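Local coordinates for protein ABC-type amino acid transport system, periplasmic component (Caldanaerobacter subterraneus subsp. tengcongensis MB4, PDB 4YMX) that binds arginine and probably delivers it to the membrane part of an amino acid ABC transporter, at residues S126-V131 with E214-E219; S136-F141 with L210-I215; T155-A160 with A189-D194. One frame throughout, in Å; residues are numbered along the deposited sequence.

The three contacts lie in one lobe of the protein, on or beside the sheet that holds strands 128-133 and 189-193. Interaction 3 is fully buried and borders the arginine site, with polar bonds to ligand and water. Interaction 1 is partly buried. One asparagine amide gives it a polar grip, with I215, two valines and the aliphatic part of Q128 packing around it. Interaction 2 lies farthest from the chain centre and joins two loops with no hydrogen bond between them. Interactions 1 and 2 share E214 and I215. Interactions 1 and 3 meet through Q128 and S157, so the loop 214-219 is tied indirectly to the pocket.

Interaction 1: S126-V131 with E214-E219; sequences SRQVVV and EINNVE
N216 of the loop 214-219 holds the start of strand 128-133 by its side-chain amide. The fold is that of a two-lobed periplasmic binding protein. Residues 126-127 lead from strand 117-124 of one main sheet into strand 128-133 of the other. The loop that contains 214-219 leads back toward strand 222-227 of the first sheet.

The polar contacts centre on N216. Its CG is anti to the backbone N (chi1 -163°), which carries the amide across to the strand. Q128 N donates to N216 OD1 at 2.8 Å in a nearly straight bond (167°). The donor stands above the carbonyl plane, 49° out of it. N220 ND2 adds a weak bond to the same oxygen. The other end of the amide works through water: N216 ND2 gives a bond to a water at 2.9 Å, and that water donates to S126 O. Both ends of the amide are therefore engaged, which should limit its rotation.

Van der Waals contacts flank this bond. I215 points toward the strand, and its CG2 methyl lies against the backbone carbonyl of Q128, 3.5 Å from Q128 O. I215 also packs on V191 and A160, which places it between strand 189-193 and helix 156-161. Q128 CG meets V218 CG2 at 3.7 Å, while its OE1 turns away to bond S157. Farther along the strand, V130 CG2 reaches I215 CG1 at 4.1 Å.

Interaction 2: S136-F141 with L210-I215; sequences SPISKF and LYMDEI
F141 is the main side chain of this contact and lies against M212, E214 and I215. Its CG is anti to the backbone N (chi1 -172°), which sends the ring over the 3-10 turn at 214-215. CB rests 4.0 Å from M212 SD. From CG outward, one face of the ring is covered by E214. E214 CB stands 3.5 Å from the centroid of the F141 ring and only 6° off the normal, a CH-pi contact. CD2 also meets the carboxylate, with E214 OE1 at 3.4 Å. On the other branch, CE1 has I215 CD1 at its edge, 4.0 Å away and in the ring plane. CZ, at the tip, still lies beneath E214 CB. M212 SD takes another part of the F141 edge, 84° off the ring normal as seen from the centroid, in a Met-aromatic contact.

Beyond the sulfur, M212 CE reaches the backbone, 3.6 Å from K140 C. The same methyl touches I138 CG2 at 3.9 Å. L210 CD1 packs beside it, 3.4 Å from I138 O. An ST turn, in which I138 N donates to S136 OG, shapes the start of this loop. The contact thus joins the loop after strand 128-133 to the one after strand 207-210. Without a hydrogen bond between the segments, it rests mainly on close apolar fit, with the E214 carboxylate lying against the ring at CD2. The groups on its face and edge probably limit how the ring can shift.

Interaction 3: T155-A160 with A189-D194; sequences TTSEEA and AIVVED. With ARG (arginine), chain C.
E193 OE1 is gripped by several donors in the arginine pocket of this type II periplasmic-binding-protein fold. The ligand's amino N donates to it at 2.8 Å. A water also donates to it, and Q128 NE2 adds a weak bond. That water links the two segments: it donates to S157 OG at 2.7 Å and accepts from E193 N. S157 OG, which is bonded to Q128, takes this water too.

Helix 156-161 begins beside the ligand's carboxylate. T156 N donates to ligand OXT at 2.9 Å, with an angle of 157°. The start of the helix probably adds a favourable field for this negative group. R113 and T108 also bond the ligand. T155 is the N-cap. Its OG1 stands between the backbone N and the carbonyl carbon (chi1 64°), where it accepts from E158 N at 3.1 Å and bonds Q152 O. Its CG2 lies 3.6 Å from ligand OXT. Replacing T155 by an alanine removes both branches, and would probably leave E158 N and Q152 O without their hydroxyl partner and open a gap beside the ligand.

Behind the pocket, the helix packs on the strand, and the axes of 156-160 and 189-193 approach to 7.5 Å. S157 CB sits against the strand backbone, 3.4 Å from V191 O. One turn on, A160 CB faces V191 CG1 at 4.5 Å.

Interaction 1: S126-V131 with E214-E219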
loop_
_atom_site.group_PDB
_atom_site.type_symbol
_atom_site.label_atom_id
_atom_site.label_comp_id
_atom_site.label_asym_id
_atom_site.label_seq_id
_atom_site.Cartn_x
_atom_site.Cartn_y
_atom_site.Cartn_z
ATOM N N SER A 126 8.491 4.579 -1.983
ATOM C CA SER A 126 7.193 4.954 -2.540
ATOM C C SER A 126 7.076 6.466 -2.669
ATOM O O SER A 126 7.841 7.222 -2.047
ATOM C CB SER A 126 6.026 4.396 -1.704
ATOM O OG SER A 126 6.008 4.961 -0.406
ATOM N N ARG A 127 6.115 6.899 -3.482
ATOM C CA ARG A 127 5.872 8.308 -3.755
ATOM C C ARG A 127 4.369 8.554 -3.883
ATOM O O ARG A 127 3.674 7.807 -4.564
ATOM C CB ARG A 127 6.566 8.708 -5.062
ATOM C CG ARG A 127 6.351 10.157 -5.487
ATOM C CD ARG A 127 6.697 10.364 -6.959
ATOM N NE ARG A 127 8.065 9.961 -7.274
ATOM C CZ ARG A 127 9.129 10.746 -7.125
ATOM N NH1 ARG A 127 8.986 11.980 -6.659
ATOM N NH2 ARG A 127 10.336 10.299 -7.439
ATOM N N GLN A 128 3.877 9.601 -3.224
ATOM C CA GLN A 128 2.482 10.022 -3.372
ATOM C C GLN A 128 2.308 10.803 -4.661
ATOM O O GLN A 128 3.145 11.647 -5.007
ATOM C CB GLN A 128 2.060 10.916 -2.200
ATOM C CG GLN A 128 2.162 10.244 -0.853
ATOM C CD GLN A 128 1.290 9.017 -0.762
ATOM O OE1 GLN A 128 0.093 9.070 -1.053
ATOM N NE2 GLN A 128 1.886 7.896 -0.366
ATOM N N VAL A 129 1.212 10.530 -5.359
ATOM C CA VAL A 129 0.847 11.301 -6.533
ATOM C C VAL A 129 -0.639 11.632 -6.494
ATOM O O VAL A 129 -1.378 11.169 -5.630
ATOM C CB VAL A 129 1.157 10.558 -7.850
ATOM C CG1 VAL A 129 2.626 10.132 -7.910
ATOM C CG2 VAL A 129 0.223 9.368 -8.048
ATOM N N VAL A 130 -1.068 12.448 -7.444
ATOM C CA VAL A 130 -2.471 12.787 -7.598
ATOM C C VAL A 130 -2.982 12.175 -8.905
ATOM O O VAL A 130 -2.294 12.206 -9.927
ATOM C CB VAL A 130 -2.655 14.311 -7.598
ATOM C CG1 VAL A 130 -4.096 14.678 -7.941
ATOM C CG2 VAL A 130 -2.260 14.891 -6.236
ATOM N N VAL A 131 -4.164 11.572 -8.861
ATOM C CA VAL A 131 -4.810 11.057 -10.061
ATOM C C VAL A 131 -6.045 11.901 -10.368
ATOM O O VAL A 131 -6.835 12.205 -9.471
ATOM C CB VAL A 131 -5.243 9.576 -9.895
ATOM C CG1 VAL A 131 -5.873 9.059 -11.187
ATOM C CG2 VAL A 131 -4.058 8.704 -9.500
ATOM N N GLU A 214 4.528 18.827 -3.878
ATOM C CA GLU A 214 4.058 19.121 -2.537
ATOM C C GLU A 214 3.158 18.051 -1.919
ATOM O O GLU A 214 3.026 17.987 -0.699
ATOM C CB GLU A 214 3.379 20.488 -2.508
ATOM C CG GLU A 214 4.360 21.640 -2.701
ATOM C CD GLU A 214 3.662 22.973 -2.813
ATOM O OE1 GLU A 214 3.339 23.353 -3.952
ATOM O OE2 GLU A 214 3.441 23.633 -1.764
ATOM N N ILE A 215 2.558 17.196 -2.740
ATOM C CA ILE A 215 1.697 16.160 -2.188
ATOM C C ILE A 215 2.526 15.047 -1.556
ATOM O O ILE A 215 2.023 14.277 -0.745
ATOM C CB ILE A 215 0.721 15.586 -3.247
ATOM C CG1 ILE A 215 -0.459 14.874 -2.575
ATOM C CG2 ILE A 215 1.443 14.628 -4.184
ATOM C CD1 ILE A 215 -1.442 15.813 -1.896
ATOM N N ASN A 216 3.804 14.984 -1.913
ATOM C CA ASN A 216 4.679 13.917 -1.432
ATOM C C ASN A 216 5.413 14.264 -0.129
ATOM O O ASN A 216 6.351 13.568 0.271
ATOM C CB ASN A 216 5.673 13.529 -2.533
ATOM C CG ASN A 216 6.336 12.186 -2.283
ATOM O OD1 ASN A 216 5.688 11.226 -1.853
ATOM N ND2 ASN A 216 7.650 12.122 -2.524
ATOM N N ASN A 217 4.965 15.312 0.556
ATOM C CA ASN A 217 5.615 15.739 1.801
ATOM C C ASN A 217 5.149 14.941 3.020
ATOM O O ASN A 217 4.735 15.499 4.043
ATOM C CB ASN A 217 5.440 17.244 2.035
ATOM C CG ASN A 217 6.196 18.088 1.028
ATOM O OD1 ASN A 217 7.059 17.598 0.296
ATOM N ND2 ASN A 217 5.881 19.374 0.996
ATOM N N VAL A 218 5.179 13.618 2.884
ATOM C CA VAL A 218 4.872 12.702 3.979
ATOM C C VAL A 218 5.981 11.668 4.025
ATOM O O VAL A 218 6.818 11.610 3.118
ATOM C CB VAL A 218 3.518 11.987 3.774
ATOM C CG1 VAL A 218 2.377 12.964 3.945
ATOM C CG2 VAL A 218 3.474 11.327 2.391
ATOM N N GLU A 219 5.997 10.857 5.076
ATOM C CA GLU A 219 6.955 9.763 5.171
ATOM C C GLU A 219 6.708 8.769 4.034
ATOM O O GLU A 219 5.559 8.536 3.638
ATOM C CB GLU A 219 6.875 9.094 6.553
ATOM C CG GLU A 219 7.367 10.008 7.683
ATOM C CD GLU A 219 6.769 9.699 9.042
ATOM O OE1 GLU A 219 7.529 9.270 9.942
ATOM O OE2 GLU A 219 5.551 9.911 9.226
HETATM O O HOH W 1 9.151 9.600 -2.407
#

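Interaction 2: S136-F141 with L210-I215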
loop_
_atom_site.group_PDB
_atom_site.type_symbol
_atom_site.label_atom_id
_atom_site.label_comp_id
_atom_site.label_asym_id
_atom_site.label_seq_id
_atom_site.Cartn_x
_atom_site.Cartn_y
_atom_site.Cartn_z
ATOM N N SER A 136 -9.435 16.997 -16.633
ATOM C CA SER A 136 -9.579 17.704 -15.368
ATOM C C SER A 136 -9.073 19.136 -15.476
ATOM O O SER A 136 -8.075 19.393 -16.145
ATOM C CB SER A 136 -8.770 16.985 -14.299
ATOM O OG SER A 136 -8.738 17.719 -13.085
ATOM N N PRO A 137 -9.728 20.063 -14.771
ATOM C CA PRO A 137 -9.207 21.432 -14.673
ATOM C C PRO A 137 -8.041 21.564 -13.694
ATOM O O PRO A 137 -7.457 22.643 -13.563
ATOM C CB PRO A 137 -10.411 22.219 -14.166
ATOM C CG PRO A 137 -11.174 21.214 -13.336
ATOM C CD PRO A 137 -11.012 19.896 -14.060
ATOM N N ILE A 138 -7.692 20.479 -13.010
ATOM C CA ILE A 138 -6.574 20.512 -12.067
ATOM C C ILE A 138 -5.249 20.251 -12.776
ATOM O O ILE A 138 -5.106 19.227 -13.440
ATOM C CB ILE A 138 -6.776 19.439 -10.987
ATOM C CG1 ILE A 138 -8.008 19.773 -10.151
ATOM C CG2 ILE A 138 -5.519 19.294 -10.121
ATOM C CD1 ILE A 138 -8.461 18.634 -9.253
ATOM N N SER A 139 -4.288 21.165 -12.629
ATOM C CA SER A 139 -2.965 21.019 -13.248
ATOM C C SER A 139 -1.842 21.020 -12.228
ATOM O O SER A 139 -0.762 20.474 -12.469
ATOM C CB SER A 139 -2.706 22.164 -14.231
ATOM O OG SER A 139 -3.609 22.143 -15.310
ATOM N N LYS A 140 -2.073 21.674 -11.101
ATOM C CA LYS A 140 -1.012 21.854 -10.132
ATOM C C LYS A 140 -1.551 21.835 -8.714
ATOM O O LYS A 140 -2.771 21.861 -8.502
ATOM C CB LYS A 140 -0.254 23.151 -10.408
ATOM C CG LYS A 140 -1.107 24.401 -10.308
ATOM C CD LYS A 140 -0.324 25.625 -10.780
ATOM C CE LYS A 140 -1.143 26.899 -10.636
ATOM N NZ LYS A 140 -2.397 26.852 -11.428
ATOM N N PHE A 141 -0.629 21.803 -7.758
ATOM C CA PHE A 141 -0.965 21.644 -6.349
ATOM C C PHE A 141 -1.946 22.702 -5.836
ATOM O O PHE A 141 -2.889 22.375 -5.111
ATOM C CB PHE A 141 0.314 21.610 -5.508
ATOM C CG PHE A 141 0.085 21.258 -4.066
ATOM C CD1 PHE A 141 -0.240 19.960 -3.699
ATOM C CD2 PHE A 141 0.207 22.222 -3.078
ATOM C CE1 PHE A 141 -0.440 19.636 -2.365
ATOM C CE2 PHE A 141 0.011 21.903 -1.745
ATOM C CZ PHE A 141 -0.318 20.603 -1.389
ATOM N N LEU A 210 -0.731 13.121 -11.956
ATOM C CA LEU A 210 -0.023 14.383 -11.799
ATOM C C LEU A 210 1.033 14.225 -10.710
ATOM O O LEU A 210 0.722 13.898 -9.552
ATOM C CB LEU A 210 -0.983 15.524 -11.462
ATOM C CG LEU A 210 -2.069 15.750 -12.511
ATOM C CD1 LEU A 210 -3.015 16.868 -12.098
ATOM C CD2 LEU A 210 -1.453 16.036 -13.874
ATOM N N TYR A 211 2.288 14.428 -11.099
ATOM C CA TYR A 211 3.413 14.376 -10.169
ATOM C C TYR A 211 3.613 15.742 -9.530
ATOM O O TYR A 211 4.298 16.606 -10.080
ATOM C CB TYR A 211 4.685 13.914 -10.896
ATOM C CG TYR A 211 4.567 12.479 -11.354
ATOM C CD1 TYR A 211 4.914 11.437 -10.510
ATOM C CD2 TYR A 211 4.065 12.162 -12.608
ATOM C CE1 TYR A 211 4.784 10.118 -10.906
ATOM C CE2 TYR A 211 3.920 10.838 -13.013
ATOM C CZ TYR A 211 4.288 9.823 -12.153
ATOM O OH TYR A 211 4.141 8.516 -12.553
ATOM N N MET A 212 3.004 15.947 -8.370
ATOM C CA MET A 212 3.112 17.225 -7.671
ATOM C C MET A 212 4.094 17.097 -6.526
ATOM O O MET A 212 3.915 16.239 -5.663
ATOM C CB MET A 212 1.751 17.627 -7.120
ATOM C CG MET A 212 0.654 17.652 -8.158
ATOM S SD MET A 212 -0.865 18.246 -7.422
ATOM C CE MET A 212 -1.955 18.267 -8.833
ATOM N N ASP A 213 5.116 17.948 -6.507
ATOM C CA ASP A 213 6.120 17.910 -5.449
ATOM C C ASP A 213 5.473 17.923 -4.068
ATOM O O ASP A 213 5.792 17.111 -3.196
ATOM C CB ASP A 213 7.066 19.111 -5.558
ATOM C CG ASP A 213 8.100 18.961 -6.665
ATOM O OD1 ASP A 213 8.149 17.893 -7.317
ATOM O OD2 ASP A 213 8.883 19.917 -6.865
ATOM N N GLU A 214 4.528 18.827 -3.878
ATOM C CA GLU A 214 4.058 19.121 -2.537
ATOM C C GLU A 214 3.158 18.051 -1.919
ATOM O O GLU A 214 3.026 17.987 -0.699
ATOM C CB GLU A 214 3.379 20.488 -2.508
ATOM C CG GLU A 214 4.360 21.640 -2.701
ATOM C CD GLU A 214 3.662 22.973 -2.813
ATOM O OE1 GLU A 214 3.339 23.353 -3.952
ATOM O OE2 GLU A 214 3.441 23.633 -1.764
ATOM N N ILE A 215 2.558 17.196 -2.740
ATOM C CA ILE A 215 1.697 16.160 -2.188
ATOM C C ILE A 215 2.526 15.047 -1.556
ATOM O O ILE A 215 2.023 14.277 -0.745
ATOM C CB ILE A 215 0.721 15.586 -3.247
ATOM C CG1 ILE A 215 -0.459 14.874 -2.575
ATOM C CG2 ILE A 215 1.443 14.628 -4.184
ATOM C CD1 ILE A 215 -1.442 15.813 -1.896
#

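Interaction 3: T155-A160 with A189-D194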
loop_
_atom_site.group_PDB
_atom_site.type_symbol
_atom_site.label_atom_id
_atom_site.label_comp_id
_atom_site.label_asym_id
_atom_site.label_seq_id
_atom_site.Cartn_x
_atom_site.Cartn_y
_atom_site.Cartn_z
ATOM N N THR A 155 -4.290 6.159 6.022
ATOM C CA THR A 155 -3.063 6.156 5.230
ATOM C C THR A 155 -2.275 7.459 5.230
ATOM O O THR A 155 -2.783 8.526 5.583
ATOM C CB THR A 155 -3.329 5.799 3.749
ATOM O OG1 THR A 155 -4.159 6.807 3.146
ATOM C CG2 THR A 155 -3.986 4.430 3.627
ATOM N N THR A 156 -1.032 7.365 4.772
ATOM C CA THR A 156 -0.233 8.563 4.536
ATOM C C THR A 156 -0.813 9.396 3.388
ATOM O O THR A 156 -0.631 10.616 3.343
ATOM C CB THR A 156 1.209 8.211 4.210
ATOM O OG1 THR A 156 1.222 7.300 3.105
ATOM C CG2 THR A 156 1.876 7.563 5.420
ATOM N N SER A 157 -1.512 8.745 2.464
ATOM C CA SER A 157 -2.192 9.468 1.385
ATOM C C SER A 157 -3.250 10.386 1.982
ATOM O O SER A 157 -3.354 11.556 1.606
ATOM C CB SER A 157 -2.824 8.483 0.399
ATOM O OG SER A 157 -1.838 7.595 -0.120
ATOM N N GLU A 158 -4.019 9.862 2.927
ATOM C CA GLU A 158 -4.991 10.673 3.652
ATOM C C GLU A 158 -4.316 11.812 4.425
ATOM O O GLU A 158 -4.783 12.951 4.402
ATOM C CB GLU A 158 -5.800 9.780 4.589
ATOM C CG GLU A 158 -6.750 10.520 5.527
ATOM C CD GLU A 158 -7.534 9.564 6.380
ATOM O OE1 GLU A 158 -6.900 8.779 7.122
ATOM O OE2 GLU A 158 -8.779 9.569 6.294
ATOM N N GLU A 159 -3.213 11.505 5.101
ATOM C CA GLU A 159 -2.431 12.528 5.799
ATOM C C GLU A 159 -2.012 13.660 4.859
ATOM O O GLU A 159 -2.080 14.845 5.214
ATOM C CB GLU A 159 -1.191 11.882 6.414
ATOM C CG GLU A 159 -0.307 12.832 7.182
ATOM C CD GLU A 159 0.934 12.151 7.729
ATOM O OE1 GLU A 159 0.887 10.924 7.977
ATOM O OE2 GLU A 159 1.959 12.845 7.897
ATOM N N ALA A 160 -1.585 13.294 3.654
ATOM C CA ALA A 160 -1.151 14.282 2.673
ATOM C C ALA A 160 -2.323 15.162 2.237
ATOM O O ALA A 160 -2.205 16.396 2.173
ATOM C CB ALA A 160 -0.509 13.587 1.474
ATOM N N ALA A 189 -10.218 14.380 -7.441
ATOM C CA ALA A 189 -8.883 13.807 -7.525
ATOM C C ALA A 189 -8.734 12.702 -6.497
ATOM O O ALA A 189 -9.523 12.611 -5.556
ATOM C CB ALA A 189 -7.829 14.886 -7.281
ATOM N N ILE A 190 -7.736 11.851 -6.707
ATOM C CA ILE A 190 -7.347 10.828 -5.746
ATOM C C ILE A 190 -5.901 11.091 -5.323
ATOM O O ILE A 190 -5.085 11.492 -6.146
ATOM C CB ILE A 190 -7.379 9.432 -6.393
ATOM C CG1 ILE A 190 -8.760 9.110 -6.962
ATOM C CG2 ILE A 190 -6.933 8.355 -5.406
ATOM C CD1 ILE A 190 -8.753 7.866 -7.856
ATOM N N VAL A 191 -5.570 10.852 -4.058
ATOM C CA VAL A 191 -4.165 10.801 -3.659
ATOM C C VAL A 191 -3.809 9.364 -3.323
ATOM O O VAL A 191 -4.478 8.729 -2.506
ATOM C CB VAL A 191 -3.861 11.706 -2.440
ATOM C CG1 VAL A 191 -2.406 11.550 -2.009
ATOM C CG2 VAL A 191 -4.158 13.163 -2.777
ATOM N N VAL A 192 -2.769 8.845 -3.969
ATOM C CA VAL A 192 -2.414 7.432 -3.859
ATOM C C VAL A 192 -0.987 7.263 -4.352
ATOM O O VAL A 192 -0.462 8.154 -5.011
ATOM C CB VAL A 192 -3.420 6.552 -4.667
ATOM C CG1 VAL A 192 -3.226 6.736 -6.167
ATOM C CG2 VAL A 192 -3.320 5.076 -4.279
ATOM N N GLU A 193 -0.346 6.147 -4.014
ATOM C CA GLU A 193 1.024 5.920 -4.438
ATOM C C GLU A 193 1.136 5.731 -5.942
ATOM O O GLU A 193 0.246 5.158 -6.585
ATOM C CB GLU A 193 1.639 4.737 -3.689
ATOM C CG GLU A 193 2.393 5.158 -2.453
ATOM C CD GLU A 193 2.072 4.299 -1.261
ATOM O OE1 GLU A 193 1.116 4.623 -0.534
ATOM O OE2 GLU A 193 2.788 3.303 -1.048
ATOM N N ASP A 194 2.252 6.211 -6.477
ATOM C CA ASP A 194 2.542 6.216 -7.908
ATOM C C ASP A 194 2.418 4.840 -8.555
ATOM O O ASP A 194 1.741 4.671 -9.563
ATOM C CB ASP A 194 3.966 6.751 -8.118
ATOM C CG ASP A 194 4.339 6.894 -9.586
ATOM O OD1 ASP A 194 3.447 7.144 -10.417
ATOM O OD2 ASP A 194 5.546 6.768 -9.897
HETATM N N ARG C . 1.779 3.589 1.991
HETATM C CA ARG C . 0.500 4.149 2.504
HETATM C C ARG C . 0.407 3.984 4.010
HETATM O O ARG C . 1.244 3.322 4.622
HETATM C CB ARG C . -0.688 3.462 1.830
HETATM C CG ARG C . -0.677 1.951 1.951
HETATM C CD ARG C . -2.001 1.343 1.514
HETATM N NE ARG C . -1.879 -0.094 1.319
HETATM C CZ ARG C . -2.871 -0.887 0.933
HETATM N NH1 ARG C . -4.078 -0.399 0.702
HETATM N NH2 ARG C . -2.649 -2.180 0.788
HETATM O OXT ARG C . -0.506 4.513 4.641
HETATM O O HOH W 2 -1.429 5.140 -1.261
#